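Local coordinates for protein leucine aminopeptidase 1 (Caenorhabditis elegans, PDB 2HC9) that releases N-terminal amino acids, preferably leucine, from peptides as a two-zinc M17 aminopeptidase and probably serves as a digestive enzyme, at residues 29-38 and 46-56. The protein carries 1 engineered substitution. Sequence-based numbering, arbitrary orientation.
Sequences LKNVTFEGKF and VTDGDSWNSMI
Phe34 lays its ring against the first turn of helix 49-58, with CD2 3.2 Å from Gly49 N and CB 3.6 Å from Gly49 CA. Its CG stands anti to the backbone N (chi1 -158°), which carries the ring past the helix start until CE1 meets Val46 CG1 at 4.0 Å, while Phe34 CD1 touches Trp52 CB. Asp48 O, gripped by Ser51 OG and Trp52 N, lies over one face of this ring. Trp52 forms the rest of the tight part: Phe38 meets the indole face edge-on in a T-shaped pair, Phe38 CZ to Trp52 CH2 3.6 Å with the planes at 75°, while Ile56 CG1 lies over the opposite face. With an alanine at position 34, the space between Val46, Gly49 and Trp52 would probably be left unfilled. The other side is looser and wet. One water accepts from Trp52 NE1 at 2.9 Å and lies 2.6 Å from both Leu29 O and Val32 O; another accepts from Phe34 N, and Lys30 CG merely brushes Ile56 CG2 at 4.0 Å. Far from the zinc site, this aromatic cluster of Phe34, Phe38 and Trp52 joins helix 49-58 to helix 36-42 and the turn before it, within the macro-like N-terminal domain of M17 aminopeptidases.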
loop_
_atom_site.group_PDB
_atom_site.type_symbol
_atom_site.label_atom_id
_atom_site.label_comp_id
_atom_site.label_asym_id
_atom_site.label_seq_id
_atom_site.Cartn_x
_atom_site.Cartn_y
_atom_site.Cartn_z
ATOM N N LEU A 29 -9.853 45.821 -23.871
ATOM C CA LEU A 29 -9.711 46.838 -22.818
ATOM C C LEU A 29 -8.855 48.027 -23.249
ATOM O O LEU A 29 -9.160 49.168 -22.892
ATOM C CB LEU A 29 -9.148 46.234 -21.523
ATOM C CG LEU A 29 -10.029 45.201 -20.803
ATOM C CD1 LEU A 29 -9.295 44.604 -19.594
ATOM C CD2 LEU A 29 -11.355 45.800 -20.375
ATOM N N LYS A 30 -7.791 47.758 -24.015
ATOM C CA LYS A 30 -6.925 48.824 -24.536
ATOM C C LYS A 30 -7.721 49.822 -25.389
ATOM O O LYS A 30 -7.382 51.000 -25.454
ATOM C CB LYS A 30 -5.802 48.230 -25.386
ATOM C CG LYS A 30 -4.559 47.853 -24.625
ATOM C CD LYS A 30 -3.452 47.364 -25.582
ATOM C CE LYS A 30 -3.257 48.324 -26.767
ATOM N NZ LYS A 30 -1.826 48.434 -27.214
ATOM N N ASN A 31 -8.764 49.345 -26.049
ATOM C CA ASN A 31 -9.548 50.195 -26.940
ATOM C C ASN A 31 -10.804 50.790 -26.321
ATOM O O ASN A 31 -11.506 51.575 -26.959
ATOM C CB ASN A 31 -9.863 49.463 -28.239
ATOM C CG ASN A 31 -8.641 49.339 -29.132
ATOM O OD1 ASN A 31 -8.491 48.369 -29.859
ATOM N ND2 ASN A 31 -7.754 50.317 -29.061
ATOM N N VAL A 32 -11.085 50.436 -25.073
ATOM C CA VAL A 32 -12.248 51.001 -24.392
ATOM C C VAL A 32 -11.995 52.483 -24.057
ATOM O O VAL A 32 -10.958 52.829 -23.489
ATOM C CB VAL A 32 -12.594 50.198 -23.115
ATOM C CG1 VAL A 32 -13.673 50.930 -22.299
ATOM C CG2 VAL A 32 -13.075 48.797 -23.503
ATOM N N THR A 33 -12.943 53.341 -24.425
ATOM C CA THR A 33 -12.911 54.757 -24.043
ATOM C C THR A 33 -13.632 54.990 -22.715
ATOM O O THR A 33 -14.776 54.559 -22.544
ATOM C CB THR A 33 -13.542 55.651 -25.151
ATOM O OG1 THR A 33 -12.903 55.367 -26.398
ATOM C CG2 THR A 33 -13.340 57.134 -24.845
ATOM N N PHE A 34 -12.959 55.664 -21.786
ATOM C CA PHE A 34 -13.574 56.087 -20.529
ATOM C C PHE A 34 -14.540 57.257 -20.778
ATOM O O PHE A 34 -14.185 58.417 -20.585
ATOM C CB PHE A 34 -12.500 56.492 -19.522
ATOM C CG PHE A 34 -12.949 56.443 -18.082
ATOM C CD1 PHE A 34 -13.108 55.221 -17.428
ATOM C CD2 PHE A 34 -13.189 57.620 -17.369
ATOM C CE1 PHE A 34 -13.511 55.169 -16.093
ATOM C CE2 PHE A 34 -13.589 57.579 -16.030
ATOM C CZ PHE A 34 -13.751 56.355 -15.389
ATOM N N GLU A 35 -15.756 56.935 -21.204
ATOM C CA GLU A 35 -16.788 57.935 -21.492
ATOM C C GLU A 35 -18.152 57.268 -21.326
ATOM O O GLU A 35 -18.230 56.058 -21.106
ATOM C CB GLU A 35 -16.623 58.466 -22.920
ATOM C CG GLU A 35 -17.044 57.487 -23.988
ATOM C CD GLU A 35 -16.707 57.964 -25.379
ATOM O OE1 GLU A 35 -16.363 59.158 -25.541
ATOM O OE2 GLU A 35 -16.779 57.135 -26.312
ATOM N N GLY A 36 -19.221 58.054 -21.416
ATOM C CA GLY A 36 -20.561 57.512 -21.612
ATOM C C GLY A 36 -21.010 56.673 -20.434
ATOM O O GLY A 36 -20.690 56.992 -19.278
ATOM N N LYS A 37 -21.723 55.587 -20.732
ATOM C CA LYS A 37 -22.300 54.717 -19.704
ATOM C C LYS A 37 -21.220 53.999 -18.893
ATOM O O LYS A 37 -21.388 53.765 -17.697
ATOM C CB LYS A 37 -23.231 53.687 -20.337
ATOM C CG LYS A 37 -24.236 54.280 -21.314
ATOM C CD LYS A 37 -25.655 53.925 -20.926
ATOM C CE LYS A 37 -26.204 54.864 -19.859
ATOM N NZ LYS A 37 -27.559 54.453 -19.398
ATOM N N PHE A 38 -20.123 53.646 -19.558
ATOM C CA PHE A 38 -19.012 52.979 -18.870
ATOM C C PHE A 38 -18.414 53.903 -17.809
ATOM O O PHE A 38 -18.237 53.506 -16.657
ATOM C CB PHE A 38 -17.949 52.514 -19.874
ATOM C CG PHE A 38 -16.722 51.939 -19.224
ATOM C CD1 PHE A 38 -16.848 50.910 -18.283
ATOM C CD2 PHE A 38 -15.459 52.436 -19.521
ATOM C CE1 PHE A 38 -15.715 50.370 -17.660
ATOM C CE2 PHE A 38 -14.316 51.913 -18.905
ATOM C CZ PHE A 38 -14.450 50.867 -17.967
ATOM N N VAL A 46 -12.623 54.391 -10.594
ATOM C CA VAL A 46 -11.531 54.869 -11.440
ATOM C C VAL A 46 -11.661 56.389 -11.672
ATOM O O VAL A 46 -12.716 56.870 -12.095
ATOM C CB VAL A 46 -11.511 54.110 -12.784
ATOM C CG1 VAL A 46 -10.390 54.617 -13.681
ATOM C CG2 VAL A 46 -11.364 52.589 -12.531
ATOM N N THR A 47 -10.590 57.128 -11.382
ATOM C CA THR A 47 -10.663 58.590 -11.248
ATOM C C THR A 47 -11.192 59.259 -12.509
ATOM O O THR A 47 -12.226 59.928 -12.477
ATOM C CB THR A 47 -9.297 59.198 -10.885
ATOM O OG1 THR A 47 -8.837 58.611 -9.664
ATOM C CG2 THR A 47 -9.420 60.718 -10.694
ATOM N N ASP A 48 -10.482 59.052 -13.612
ATOM C CA ASP A 48 -10.845 59.619 -14.906
ATOM C C ASP A 48 -10.208 58.795 -16.010
ATOM O O ASP A 48 -9.551 57.791 -15.742
ATOM C CB ASP A 48 -10.361 61.070 -15.011
ATOM C CG ASP A 48 -8.906 61.246 -14.579
ATOM O OD1 ASP A 48 -8.040 60.403 -14.923
ATOM O OD2 ASP A 48 -8.630 62.251 -13.889
ATOM N N GLY A 49 -10.382 59.243 -17.249
ATOM C CA GLY A 49 -9.763 58.621 -18.411
ATOM C C GLY A 49 -8.261 58.403 -18.368
ATOM O O GLY A 49 -7.777 57.365 -18.819
ATOM N N ASP A 50 -7.518 59.379 -17.847
ATOM C CA ASP A 50 -6.051 59.276 -17.836
ATOM C C ASP A 50 -5.609 58.161 -16.899
ATOM O O ASP A 50 -4.783 57.322 -17.275
ATOM C CB ASP A 50 -5.398 60.591 -17.407
ATOM C CG ASP A 50 -5.606 61.701 -18.418
ATOM O OD1 ASP A 50 -5.515 61.423 -19.632
ATOM O OD2 ASP A 50 -5.858 62.845 -17.992
ATOM N N SER A 51 -6.176 58.167 -15.694
ATOM C CA SER A 51 -5.909 57.128 -14.706
ATOM C C SER A 51 -6.324 55.741 -15.225
ATOM O O SER A 51 -5.570 54.778 -15.065
ATOM C CB SER A 51 -6.592 57.452 -13.383
ATOM O OG SER A 51 -7.993 57.328 -13.507
ATOM N N TRP A 52 -7.497 55.650 -15.860
ATOM C CA TRP A 52 -7.863 54.450 -16.624
ATOM C C TRP A 52 -6.772 54.021 -17.605
ATOM O O TRP A 52 -6.290 52.891 -17.553
ATOM C CB TRP A 52 -9.207 54.609 -17.344
ATOM C CG TRP A 52 -9.581 53.413 -18.201
ATOM C CD1 TRP A 52 -9.495 53.319 -19.559
ATOM C CD2 TRP A 52 -10.098 52.147 -17.744
ATOM N NE1 TRP A 52 -9.922 52.084 -19.982
ATOM C CE2 TRP A 52 -10.296 51.341 -18.890
ATOM C CE3 TRP A 52 -10.397 51.620 -16.480
ATOM C CZ2 TRP A 52 -10.791 50.024 -18.818
ATOM C CZ3 TRP A 52 -10.896 50.315 -16.403
ATOM C CH2 TRP A 52 -11.086 49.532 -17.572
ATOM N N ASN A 53 -6.374 54.922 -18.499
ATOM C CA ASN A 53 -5.382 54.572 -19.512
ATOM C C ASN A 53 -4.031 54.208 -18.919
ATOM O O ASN A 53 -3.377 53.269 -19.375
ATOM C CB ASN A 53 -5.220 55.715 -20.502
ATOM C CG ASN A 53 -6.474 55.953 -21.305
ATOM O OD1 ASN A 53 -7.066 55.012 -21.842
ATOM N ND2 ASN A 53 -6.901 57.208 -21.380
ATOM N N SER A 54 -3.631 54.959 -17.899
ATOM C CA SER A 54 -2.396 54.679 -17.177
ATOM C C SER A 54 -2.408 53.242 -16.627
ATOM O O SER A 54 -1.467 52.472 -16.846
ATOM C CB SER A 54 -2.224 55.693 -16.051
ATOM O OG SER A 54 -1.039 55.450 -15.318
ATOM N N MET A 55 -3.494 52.877 -15.943
ATOM C CA MET A 55 -3.639 51.516 -15.403
ATOM C C MET A 55 -3.580 50.414 -16.474
ATOM O O MET A 55 -2.811 49.458 -16.345
ATOM C CB MET A 55 -4.924 51.404 -14.583
ATOM C CG MET A 55 -5.143 50.001 -14.012
ATOM S SD MET A 55 -6.624 49.919 -13.011
ATOM C CE MET A 55 -7.855 50.272 -14.276
ATOM N N ILE A 56 -4.375 50.560 -17.539
ATOM C CA ILE A 56 -4.370 49.597 -18.634
ATOM C C ILE A 56 -2.968 49.420 -19.242
ATOM O O ILE A 56 -2.567 48.293 -19.530
ATOM C CB ILE A 56 -5.452 49.933 -19.718
ATOM C CG1 ILE A 56 -6.852 49.982 -19.070
ATOM C CG2 ILE A 56 -5.428 48.913 -20.861
ATOM C CD1 ILE A 56 -7.355 48.637 -18.482
HETATM O O HOH W 1 -8.759 51.687 -22.648
HETATM O O HOH W 2 -6.322 52.848 -22.694
HETATM O O HOH W 3 -10.185 56.432 -22.034
#